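Local coordinates for conserved hypothetical protein VT76 (Thermotoga maritima, PDB 1RCU), which is of unknown function but belongs to the SLOG superfamily of Rossmann-like proteins, whose relatives are thought to bind nucleotides or related ligands, at residues L48-T53 and V121-G126; T53-G58 and Q75-A80; G137-G142 and V174-A179; Q160-I163 and Y167-N170. All coordinates share one frame; numbering follows the deposited sequence.

The four contacts sample one Rossmann-like domain, from the middle of its parallel sheet to a subunit interface. Contacts 1 and 2 share Thr53 and helix 44-56, and their centres are about 10 Å apart; the first sets that helix on the sheet, the second against helix 68-79. Contact 3, its centre about 15 Å from that of contact 1, lies at one edge of the sheet, by strand 176-179, outermost within this chain. Contact 4 is nested in the loop that contact 3 closes, also about 10 Å between centres, and the two meet through Tyr139 and Asp169; both touch a second subunit. The centres of contacts 2 and 4 are about 32 Å apart, on opposite sides of the chain's centre. No ligand site is established here.

Contact 1: L48-T53 and V121-G126; sequences LELGRT and VVVSIG
Leu50 of helix 44-56 meets Val123 and Ile125 of strand 121-125, an inner strand of the parallel sheet, in the usual helix-on-sheet packing of a Rossmann-like α/β fold. All the touching across the contact is apolar, and a single methyl of the leucine does it. Leu50 has CG anti to its own amide nitrogen (chi1 175°), which carries the side chain out from the helix, and its CD2 touches both strand residues. Val123 comes tip to tip with it, CG1 lying 3.9 Å from Leu50 CD2. Ile125 behaves differently: its chain and that of Leu50 slide past each other in opposite directions, bringing Ile125 CD1 to 3.6 Å from Leu50 CD2. The helix and strand backbones stay well apart, with 9.4 Å between Leu50 CA and Val123 CA, a gap bridged by side chains.

No hydrogen bond crosses between the two segments. Within 48-53, Glu49 O is gripped twice by one residue: Thr53 N donates to Glu49 O at 2.9 Å, and Thr53 OG1 donates to Glu49 O at 2.7 Å from the opposite face of the carbonyl plane.

Around this core, Leu50 also packs on Val28 of strand 25-30, Val73 of helix 68-79 and Val182 of helix 182-190. Val123 is hydrogen-bonded through its backbone to Val27 and Val29, while Val122 and Ser124 turn to helix 129-140 on the other face of the sheet.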
loop_
_atom_site.group_PDB
_atom_site.type_symbol
_atom_site.label_atom_id
_atom_site.label_comp_id
_atom_site.label_asym_id
_atom_site.label_seq_id
_atom_site.Cartn_x
_atom_site.Cartn_y
_atom_site.Cartn_z
ATOM N N LEU A 48 -9.591 -20.771 -22.028
ATOM C CA LEU A 48 -8.691 -20.756 -23.180
ATOM C C LEU A 48 -9.293 -19.963 -24.318
ATOM O O LEU A 48 -8.570 -19.250 -25.012
ATOM C CB LEU A 48 -8.399 -22.171 -23.688
ATOM C CG LEU A 48 -7.457 -23.098 -22.916
ATOM C CD1 LEU A 48 -7.374 -24.445 -23.640
ATOM C CD2 LEU A 48 -6.083 -22.463 -22.794
ATOM N N GLU A 49 -10.606 -20.088 -24.527
ATOM C CA GLU A 49 -11.236 -19.340 -25.605
ATOM C C GLU A 49 -11.153 -17.857 -25.301
ATOM O O GLU A 49 -10.841 -17.070 -26.179
ATOM C CB GLU A 49 -12.705 -19.711 -25.817
ATOM C CG GLU A 49 -13.292 -19.029 -27.074
ATOM C CD GLU A 49 -14.808 -19.145 -27.192
ATOM O OE1 GLU A 49 -15.439 -19.714 -26.278
ATOM O OE2 GLU A 49 -15.365 -18.650 -28.198
ATOM N N LEU A 50 -11.417 -17.481 -24.055
ATOM C CA LEU A 50 -11.373 -16.081 -23.666
ATOM C C LEU A 50 -9.995 -15.489 -23.915
ATOM O O LEU A 50 -9.873 -14.403 -24.478
ATOM C CB LEU A 50 -11.756 -15.919 -22.185
ATOM C CG LEU A 50 -11.605 -14.480 -21.669
ATOM C CD1 LEU A 50 -12.525 -13.567 -22.452
ATOM C CD2 LEU A 50 -11.929 -14.393 -20.193
ATOM N N GLY A 51 -8.965 -16.222 -23.501
ATOM C CA GLY A 51 -7.595 -15.767 -23.664
ATOM C C GLY A 51 -7.165 -15.593 -25.104
ATOM O O GLY A 51 -6.565 -14.578 -25.471
ATOM N N ARG A 52 -7.472 -16.589 -25.923
ATOM C CA ARG A 52 -7.118 -16.553 -27.326
ATOM C C ARG A 52 -7.844 -15.419 -28.046
ATOM O O ARG A 52 -7.243 -14.659 -28.803
ATOM C CB ARG A 52 -7.474 -17.886 -27.968
ATOM C CG ARG A 52 -6.786 -19.081 -27.355
ATOM C CD ARG A 52 -6.923 -20.236 -28.303
ATOM N NE ARG A 52 -6.349 -21.477 -27.799
ATOM C CZ ARG A 52 -7.064 -22.524 -27.409
ATOM N NH1 ARG A 52 -8.385 -22.480 -27.454
ATOM N NH2 ARG A 52 -6.453 -23.628 -27.008
ATOM N N THR A 53 -9.137 -15.305 -27.783
ATOM C CA THR A 53 -9.945 -14.285 -28.413
ATOM C C THR A 53 -9.468 -12.879 -28.066
ATOM O O THR A 53 -9.481 -11.990 -28.923
ATOM C CB THR A 53 -11.402 -14.409 -28.000
ATOM O OG1 THR A 53 -11.861 -15.736 -28.280
ATOM C CG2 THR A 53 -12.258 -13.392 -28.778
ATOM N N VAL A 121 -11.751 -2.439 -18.684
ATOM C CA VAL A 121 -12.883 -3.323 -18.487
ATOM C C VAL A 121 -12.435 -4.604 -17.792
ATOM O O VAL A 121 -11.318 -5.077 -18.008
ATOM C CB VAL A 121 -13.572 -3.680 -19.833
ATOM C CG1 VAL A 121 -12.647 -4.490 -20.702
ATOM C CG2 VAL A 121 -14.865 -4.439 -19.562
ATOM N N VAL A 122 -13.301 -5.139 -16.936
ATOM C CA VAL A 122 -13.010 -6.360 -16.191
ATOM C C VAL A 122 -13.942 -7.513 -16.583
ATOM O O VAL A 122 -15.160 -7.331 -16.672
ATOM C CB VAL A 122 -13.171 -6.129 -14.671
ATOM C CG1 VAL A 122 -12.915 -7.429 -13.902
ATOM C CG2 VAL A 122 -12.225 -5.031 -14.224
ATOM N N VAL A 123 -13.364 -8.686 -16.834
ATOM C CA VAL A 123 -14.126 -9.879 -17.192
ATOM C C VAL A 123 -13.920 -10.859 -16.047
ATOM O O VAL A 123 -12.794 -11.123 -15.641
ATOM C CB VAL A 123 -13.609 -10.498 -18.498
ATOM C CG1 VAL A 123 -14.420 -11.749 -18.844
ATOM C CG2 VAL A 123 -13.713 -9.481 -19.612
ATOM N N SER A 124 -15.020 -11.405 -15.550
ATOM C CA SER A 124 -15.021 -12.302 -14.402
ATOM C C SER A 124 -15.421 -13.743 -14.723
ATOM O O SER A 124 -16.377 -13.974 -15.453
ATOM C CB SER A 124 -15.992 -11.708 -13.381
ATOM O OG SER A 124 -15.943 -12.406 -12.163
ATOM N N ILE A 125 -14.698 -14.706 -14.160
ATOM C CA ILE A 125 -14.982 -16.133 -14.367
ATOM C C ILE A 125 -14.901 -16.885 -13.033
ATOM O O ILE A 125 -13.846 -16.904 -12.381
ATOM C CB ILE A 125 -13.972 -16.786 -15.347
ATOM C CG1 ILE A 125 -14.126 -16.178 -16.737
ATOM C CG2 ILE A 125 -14.203 -18.289 -15.411
ATOM C CD1 ILE A 125 -13.076 -16.664 -17.705
ATOM N N GLY A 126 -16.015 -17.496 -12.634
ATOM C CA GLY A 126 -16.060 -18.245 -11.390
ATOM C C GLY A 126 -15.620 -17.397 -10.229
ATOM O O GLY A 126 -16.140 -16.296 -10.041
#

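Contact 2: T53-G58 and Q75-A80; sequences TLAKKG and QGVREA
Ala55 and Val77 bring together the last turns of helices 44-56 and 68-79, neighbours on one face of the Rossmann-like sheet. The helices come close here, Ala55 CA lying 5.1 Å from Val77 CA, a closeness that the small alanine side chain probably permits.

Val77 can be followed outward from its backbone. Its CB divides into two methyls. CG1, anti to the backbone nitrogen (chi1 175°), meets the methyl of the other helix, Val77 CG1 to Ala55 CB being 4.0 Å. CG2 takes the other branch and reaches back along helix 44-56 to the carbonyl oxygen of Gly51. The same alanine methyl rests against backbone as well, with Ala55 CB 3.6 Å from Val77 O, and it touches the methyl of Ala80, where Ala55 CB and Ala80 CB are also 3.6 Å apart.

Each helix stops close by. Gly58, at positive phi, closes helix 44-56 in a Schellman motif, its N donating to Ala55 O at 2.8 Å; a side chain at these backbone angles would strike the preceding carbonyl oxygen. Beside the alanine contact the two helices are also tied by charge, for both carboxylate oxygens of Glu79 are engaged: OE1 forms a salt bridge with NE of Arg52, which lies on helix 44-56, and Gln75 NE2 donates to Glu79 OE2 at 2.8 Å, with the acceptor lying close to the plane of the glutamine amide.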
loop_
_atom_site.group_PDB
_atom_site.type_symbol
_atom_site.label_atom_id
_atom_site.label_comp_id
_atom_site.label_asym_id
_atom_site.label_seq_id
_atom_site.Cartn_x
_atom_site.Cartn_y
_atom_site.Cartn_z
ATOM N N THR A 53 -9.137 -15.305 -27.783
ATOM C CA THR A 53 -9.945 -14.285 -28.413
ATOM C C THR A 53 -9.468 -12.879 -28.066
ATOM O O THR A 53 -9.481 -11.990 -28.923
ATOM C CB THR A 53 -11.402 -14.409 -28.000
ATOM O OG1 THR A 53 -11.861 -15.736 -28.280
ATOM C CG2 THR A 53 -12.258 -13.392 -28.778
ATOM N N LEU A 54 -9.051 -12.671 -26.820
ATOM C CA LEU A 54 -8.586 -11.348 -26.420
ATOM C C LEU A 54 -7.315 -11.031 -27.181
ATOM O O LEU A 54 -7.138 -9.920 -27.678
ATOM C CB LEU A 54 -8.331 -11.292 -24.914
ATOM C CG LEU A 54 -9.612 -11.376 -24.076
ATOM C CD1 LEU A 54 -9.291 -11.373 -22.600
ATOM C CD2 LEU A 54 -10.514 -10.214 -24.431
ATOM N N ALA A 55 -6.429 -12.020 -27.268
ATOM C CA ALA A 55 -5.172 -11.858 -27.982
ATOM C C ALA A 55 -5.450 -11.553 -29.449
ATOM O O ALA A 55 -4.904 -10.598 -29.984
ATOM C CB ALA A 55 -4.302 -13.126 -27.855
ATOM N N LYS A 56 -6.302 -12.355 -30.093
ATOM C CA LYS A 56 -6.609 -12.162 -31.513
ATOM C C LYS A 56 -7.172 -10.771 -31.798
ATOM O O LYS A 56 -6.888 -10.190 -32.845
ATOM C CB LYS A 56 -7.590 -13.236 -32.025
ATOM C CG LYS A 56 -7.107 -14.682 -31.866
ATOM C CD LYS A 56 -8.120 -15.672 -32.433
ATOM C CE LYS A 56 -7.917 -17.103 -31.894
ATOM N NZ LYS A 56 -7.066 -18.025 -32.707
ATOM N N LYS A 57 -7.952 -10.237 -30.862
ATOM C CA LYS A 57 -8.543 -8.916 -31.036
ATOM C C LYS A 57 -7.564 -7.806 -30.705
ATOM O O LYS A 57 -7.899 -6.631 -30.836
ATOM C CB LYS A 57 -9.810 -8.748 -30.183
ATOM C CG LYS A 57 -10.971 -9.656 -30.552
ATOM C CD LYS A 57 -11.369 -9.522 -32.011
ATOM C CE LYS A 57 -12.627 -10.345 -32.307
ATOM N NZ LYS A 57 -13.019 -10.330 -33.743
ATOM N N GLY A 58 -6.370 -8.178 -30.255
ATOM C CA GLY A 58 -5.364 -7.182 -29.934
ATOM C C GLY A 58 -5.405 -6.481 -28.583
ATOM O O GLY A 58 -4.744 -5.458 -28.417
ATOM N N GLN A 75 -2.451 -18.789 -20.748
ATOM C CA GLN A 75 -2.010 -19.773 -21.731
ATOM C C GLN A 75 -2.683 -19.443 -23.060
ATOM O O GLN A 75 -2.056 -19.450 -24.117
ATOM C CB GLN A 75 -2.413 -21.183 -21.303
ATOM C CG GLN A 75 -1.874 -22.304 -22.181
ATOM C CD GLN A 75 -2.488 -23.645 -21.816
ATOM O OE1 GLN A 75 -2.438 -24.062 -20.653
ATOM N NE2 GLN A 75 -3.071 -24.324 -22.796
ATOM N N GLY A 76 -3.972 -19.140 -22.989
ATOM C CA GLY A 76 -4.719 -18.817 -24.187
ATOM C C GLY A 76 -4.209 -17.583 -24.897
ATOM O O GLY A 76 -4.190 -17.533 -26.128
ATOM N N VAL A 77 -3.789 -16.585 -24.128
ATOM C CA VAL A 77 -3.292 -15.356 -24.713
ATOM C C VAL A 77 -1.954 -15.614 -25.394
ATOM O O VAL A 77 -1.732 -15.199 -26.535
ATOM C CB VAL A 77 -3.116 -14.255 -23.651
ATOM C CG1 VAL A 77 -2.489 -13.031 -24.288
ATOM C CG2 VAL A 77 -4.458 -13.897 -23.026
ATOM N N ARG A 78 -1.062 -16.312 -24.700
ATOM C CA ARG A 78 0.257 -16.608 -25.256
ATOM C C ARG A 78 0.144 -17.527 -26.462
ATOM O O ARG A 78 0.865 -17.376 -27.451
ATOM C CB ARG A 78 1.157 -17.250 -24.214
ATOM C CG ARG A 78 1.476 -16.330 -23.072
ATOM C CD ARG A 78 2.288 -15.126 -23.502
ATOM N NE ARG A 78 3.661 -15.188 -23.000
ATOM C CZ ARG A 78 4.689 -15.644 -23.703
ATOM N NH1 ARG A 78 5.905 -15.673 -23.177
ATOM N NH2 ARG A 78 4.498 -16.055 -24.941
ATOM N N GLU A 79 -0.763 -18.487 -26.385
ATOM C CA GLU A 79 -0.963 -19.392 -27.503
ATOM C C GLU A 79 -1.215 -18.578 -28.759
ATOM O O GLU A 79 -0.647 -18.852 -29.811
ATOM C CB GLU A 79 -2.156 -20.294 -27.243
ATOM C CG GLU A 79 -1.766 -21.716 -26.918
ATOM C CD GLU A 79 -2.877 -22.483 -26.238
ATOM O OE1 GLU A 79 -4.041 -22.331 -26.644
ATOM O OE2 GLU A 79 -2.581 -23.250 -25.304
ATOM N N ALA A 80 -2.066 -17.566 -28.652
ATOM C CA ALA A 80 -2.364 -16.729 -29.797
ATOM C C ALA A 80 -1.360 -15.605 -30.043
ATOM O O ALA A 80 -1.601 -14.737 -30.873
ATOM C CB ALA A 80 -3.746 -16.166 -29.648
#

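Contact 3: G137-G142 and V174-A179; sequences GAYALG and VEIHQA
The hydroxyl oxygen of Tyr139, whose ring lies along Val174, is held by two groups of the loop that leads into strand 176-179: Asp169 OD2 by a probable hydrogen bond and Ile173 N by a weak one. Nearer the backbone than that polar tip, the ring turns an edge to the chain, and Val174 O sits near the ring plane, 3.1 Å from Tyr139 CE2. CG lies opposite the backbone nitrogen about the CA-CB bond (chi1 170°), which brings the ring to Val174. Tyr139 and Val174 slide past each other in opposite directions, so that Tyr139 CD2 reaches Val174 CG1 at 3.8 Å; the same ring carbon lies 4.0 Å from Ile176 CD1. Gly142, in a Schellman motif that ends the helix, adds its backbone, with Gly142 C 3.9 Å from Val174 CG1. With a phenylalanine in place of Tyr139, Asp169 OD2 would probably be left without this hydrogen-bonding mate and the helix end would lose its polar tie to the loop. Tyr139 also packs on Ile129 of the second subunit. The chemistry is thus divided: an apolar seam and a carbonyl at a ring edge join helix to edge strand, while polar bonding is passed to the neighbouring loop.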
loop_
_atom_site.group_PDB
_atom_site.type_symbol
_atom_site.label_atom_id
_atom_site.label_comp_id
_atom_site.label_asym_id
_atom_site.label_seq_id
_atom_site.Cartn_x
_atom_site.Cartn_y
_atom_site.Cartn_z
ATOM N N GLY A 137 -14.763 -4.061 -6.220
ATOM C CA GLY A 137 -13.743 -3.033 -6.297
ATOM C C GLY A 137 -13.767 -2.370 -7.656
ATOM O O GLY A 137 -13.700 -1.145 -7.750
ATOM N N ALA A 138 -13.869 -3.185 -8.702
ATOM C CA ALA A 138 -13.919 -2.686 -10.075
ATOM C C ALA A 138 -15.028 -1.646 -10.212
ATOM O O ALA A 138 -14.843 -0.574 -10.805
ATOM C CB ALA A 138 -14.161 -3.851 -11.051
ATOM N N TYR A 139 -16.183 -1.982 -9.648
ATOM C CA TYR A 139 -17.354 -1.120 -9.683
ATOM C C TYR A 139 -17.162 0.193 -8.916
ATOM O O TYR A 139 -17.594 1.258 -9.358
ATOM C CB TYR A 139 -18.552 -1.893 -9.141
ATOM C CG TYR A 139 -19.777 -1.051 -8.887
ATOM C CD1 TYR A 139 -20.002 -0.453 -7.637
ATOM C CD2 TYR A 139 -20.713 -0.851 -9.892
ATOM C CE1 TYR A 139 -21.114 0.320 -7.404
ATOM C CE2 TYR A 139 -21.850 -0.085 -9.662
ATOM C CZ TYR A 139 -22.039 0.498 -8.416
ATOM O OH TYR A 139 -23.176 1.237 -8.191
ATOM N N ALA A 140 -16.510 0.116 -7.762
ATOM C CA ALA A 140 -16.275 1.305 -6.961
ATOM C C ALA A 140 -15.330 2.257 -7.679
ATOM O O ALA A 140 -15.350 3.455 -7.424
ATOM C CB ALA A 140 -15.697 0.915 -5.632
ATOM N N LEU A 141 -14.511 1.717 -8.583
ATOM C CA LEU A 141 -13.534 2.502 -9.344
ATOM C C LEU A 141 -14.056 2.979 -10.720
ATOM O O LEU A 141 -13.349 3.656 -11.457
ATOM C CB LEU A 141 -12.240 1.682 -9.540
ATOM C CG LEU A 141 -11.426 1.213 -8.317
ATOM C CD1 LEU A 141 -10.146 0.479 -8.780
ATOM C CD2 LEU A 141 -11.049 2.414 -7.453
ATOM N N GLY A 142 -15.282 2.608 -11.067
ATOM C CA GLY A 142 -15.835 3.023 -12.343
ATOM C C GLY A 142 -15.412 2.179 -13.541
ATOM O O GLY A 142 -15.464 2.628 -14.691
ATOM N N VAL A 174 -21.178 2.303 -12.211
ATOM C CA VAL A 174 -20.988 1.808 -13.575
ATOM C C VAL A 174 -21.774 0.511 -13.755
ATOM O O VAL A 174 -22.048 -0.195 -12.787
ATOM C CB VAL A 174 -19.485 1.587 -13.902
ATOM C CG1 VAL A 174 -18.875 0.580 -12.940
ATOM C CG2 VAL A 174 -19.320 1.121 -15.339
ATOM N N GLU A 175 -22.156 0.198 -14.988
ATOM C CA GLU A 175 -22.967 -0.989 -15.237
ATOM C C GLU A 175 -22.217 -2.320 -15.174
ATOM O O GLU A 175 -21.084 -2.445 -15.642
ATOM C CB GLU A 175 -23.666 -0.878 -16.598
ATOM C CG GLU A 175 -24.675 -2.001 -16.838
ATOM C CD GLU A 175 -25.282 -2.010 -18.241
ATOM O OE1 GLU A 175 -25.374 -0.935 -18.862
ATOM O OE2 GLU A 175 -25.692 -3.096 -18.712
ATOM N N ILE A 176 -22.859 -3.316 -14.582
ATOM C CA ILE A 176 -22.272 -4.639 -14.512
ATOM C C ILE A 176 -22.911 -5.442 -15.637
ATOM O O ILE A 176 -24.070 -5.834 -15.545
ATOM C CB ILE A 176 -22.601 -5.338 -13.193
ATOM C CG1 ILE A 176 -22.099 -4.512 -12.009
ATOM C CG2 ILE A 176 -21.984 -6.728 -13.186
ATOM C CD1 ILE A 176 -20.600 -4.300 -11.986
ATOM N N HIS A 177 -22.165 -5.674 -16.708
ATOM C CA HIS A 177 -22.700 -6.439 -17.826
ATOM C C HIS A 177 -22.653 -7.950 -17.565
ATOM O O HIS A 177 -21.878 -8.447 -16.732
ATOM C CB HIS A 177 -21.918 -6.115 -19.104
ATOM C CG HIS A 177 -21.903 -4.657 -19.446
ATOM N ND1 HIS A 177 -21.132 -3.740 -18.766
ATOM C CD2 HIS A 177 -22.593 -3.956 -20.376
ATOM C CE1 HIS A 177 -21.349 -2.534 -19.264
ATOM N NE2 HIS A 177 -22.230 -2.641 -20.241
ATOM N N GLN A 178 -23.493 -8.673 -18.297
ATOM C CA GLN A 178 -23.577 -10.128 -18.214
ATOM C C GLN A 178 -23.482 -10.701 -19.630
ATOM O O GLN A 178 -24.049 -10.148 -20.577
ATOM C CB GLN A 178 -24.909 -10.556 -17.593
ATOM C CG GLN A 178 -25.033 -10.186 -16.143
ATOM C CD GLN A 178 -26.324 -10.687 -15.517
ATOM O OE1 GLN A 178 -26.572 -11.897 -15.453
ATOM N NE2 GLN A 178 -27.142 -9.763 -15.031
ATOM N N ALA A 179 -22.752 -11.803 -19.769
ATOM C CA ALA A 179 -22.586 -12.490 -21.046
ATOM C C ALA A 179 -22.570 -13.983 -20.760
ATOM O O ALA A 179 -22.067 -14.413 -19.727
ATOM C CB ALA A 179 -21.266 -12.058 -21.716
#

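Contact 4: Q160-I163 and Y167-N170; sequences QVLI and YLDN
Ile163 and Tyr167 pair as a single antiparallel bridge of the hydrogen-bonded kind, closing a tight hairpin-like turn in the long loop between helix 153-157 and strand 176-179. Both backbone bonds of the pair are short and fairly straight: Ile163 N donates to Tyr167 O at 2.7 Å (173° at the hydrogen), and Tyr167 N donates to Ile163 O at 2.9 Å. Tyr167 O has a further, weaker neighbour in Leu162 CA at 3.3 Å, a CA-H...O contact.

Side chains flank the bridge. The leucines cross obliquely, Leu162 CD2 lying 3.7 Å from Leu168 CD1. Ile163 reaches over segment 167-170: CG1 is anti to its carbonyl carbon (chi1 -60°) and the chain runs on extended, which sets CD1 3.4 Å from Asp169 CA. An alanine here would keep the bridge's backbone atoms but would probably open a gap over Asp169 and leave the amide of Asn170 freer to turn.

Farther out, partners across the subunit boundary hold segment 167-170. Trp154 NE1 of the second subunit is hydrogen-bonded to Leu168 O, Glu128 OE1 of that subunit to Asn170 N, and Ile129 N of it to Asp169 OD1, which also forms a salt bridge with Arg171; the other carboxylate oxygen, OD2, is hydrogen-bonded to Tyr139 OH. The isoleucine and Asn170 side chains cross at about a right angle, placing Asn170 ND2 3.8 Å from Ile163 CD1 and 3.9 Å from Ile163 CG2.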
loop_
_atom_site.group_PDB
_atom_site.type_symbol
_atom_site.label_atom_id
_atom_site.label_comp_id
_atom_site.label_asym_id
_atom_site.label_seq_id
_atom_site.Cartn_x
_atom_site.Cartn_y
_atom_site.Cartn_z
ATOM N N GLN A 160 -27.370 -12.182 -8.476
ATOM C CA GLN A 160 -28.621 -12.307 -7.766
ATOM C C GLN A 160 -28.895 -11.129 -6.826
ATOM O O GLN A 160 -29.921 -11.100 -6.153
ATOM C CB GLN A 160 -28.634 -13.640 -7.010
ATOM C CG GLN A 160 -28.431 -14.866 -7.922
ATOM C CD GLN A 160 -29.320 -14.833 -9.178
ATOM O OE1 GLN A 160 -30.548 -14.772 -9.082
ATOM N NE2 GLN A 160 -28.694 -14.869 -10.356
ATOM N N VAL A 161 -27.989 -10.152 -6.799
ATOM C CA VAL A 161 -28.153 -8.976 -5.943
ATOM C C VAL A 161 -27.931 -7.633 -6.646
ATOM O O VAL A 161 -27.563 -6.644 -6.010
ATOM C CB VAL A 161 -27.221 -9.033 -4.694
ATOM C CG1 VAL A 161 -27.697 -10.124 -3.746
ATOM C CG2 VAL A 161 -25.766 -9.275 -5.118
ATOM N N LEU A 162 -28.162 -7.604 -7.956
ATOM C CA LEU A 162 -27.995 -6.387 -8.738
ATOM C C LEU A 162 -29.184 -5.456 -8.583
ATOM O O LEU A 162 -30.336 -5.880 -8.593
ATOM C CB LEU A 162 -27.805 -6.738 -10.209
ATOM C CG LEU A 162 -26.551 -7.532 -10.553
ATOM C CD1 LEU A 162 -26.676 -8.038 -11.971
ATOM C CD2 LEU A 162 -25.318 -6.669 -10.402
ATOM N N ILE A 163 -28.887 -4.177 -8.438
ATOM C CA ILE A 163 -29.915 -3.169 -8.288
ATOM C C ILE A 163 -30.274 -2.815 -9.733
ATOM O O ILE A 163 -29.390 -2.539 -10.532
ATOM C CB ILE A 163 -29.336 -1.961 -7.500
ATOM C CG1 ILE A 163 -28.858 -2.424 -6.107
ATOM C CG2 ILE A 163 -30.366 -0.849 -7.400
ATOM C CD1 ILE A 163 -27.908 -1.458 -5.391
ATOM N N TYR A 167 -26.615 -2.691 -11.297
ATOM C CA TYR A 167 -25.720 -2.072 -10.324
ATOM C C TYR A 167 -25.427 -2.764 -8.998
ATOM O O TYR A 167 -26.215 -3.586 -8.529
ATOM C CB TYR A 167 -26.201 -0.635 -10.064
ATOM C CG TYR A 167 -26.441 0.148 -11.333
ATOM C CD1 TYR A 167 -25.380 0.648 -12.082
ATOM C CD2 TYR A 167 -27.736 0.343 -11.813
ATOM C CE1 TYR A 167 -25.602 1.318 -13.292
ATOM C CE2 TYR A 167 -27.973 1.015 -13.005
ATOM C CZ TYR A 167 -26.911 1.495 -13.743
ATOM O OH TYR A 167 -27.168 2.113 -14.950
ATOM N N LEU A 168 -24.277 -2.408 -8.413
ATOM C CA LEU A 168 -23.837 -2.971 -7.142
ATOM C C LEU A 168 -24.024 -2.082 -5.912
ATOM O O LEU A 168 -23.670 -2.497 -4.804
ATOM C CB LEU A 168 -22.377 -3.418 -7.224
ATOM C CG LEU A 168 -22.057 -4.915 -7.406
ATOM C CD1 LEU A 168 -23.322 -5.724 -7.445
ATOM C CD2 LEU A 168 -21.232 -5.134 -8.662
ATOM N N ASP A 169 -24.541 -0.864 -6.107
ATOM C CA ASP A 169 -24.853 0.074 -5.006
ATOM C C ASP A 169 -25.663 1.263 -5.527
ATOM O O ASP A 169 -25.642 1.565 -6.723
ATOM C CB ASP A 169 -23.596 0.528 -4.229
ATOM C CG ASP A 169 -22.943 1.796 -4.779
ATOM O OD1 ASP A 169 -22.050 2.331 -4.078
ATOM O OD2 ASP A 169 -23.272 2.248 -5.892
ATOM N N ASN A 170 -26.377 1.938 -4.635
ATOM C CA ASN A 170 -27.250 3.036 -5.048
ATOM C C ASN A 170 -26.674 4.301 -5.679
ATOM O O ASN A 170 -27.402 5.263 -5.901
ATOM C CB ASN A 170 -28.167 3.404 -3.880
ATOM C CG ASN A 170 -29.082 2.262 -3.495
ATOM O OD1 ASN A 170 -29.177 1.891 -2.328
ATOM N ND2 ASN A 170 -29.750 1.686 -4.481
#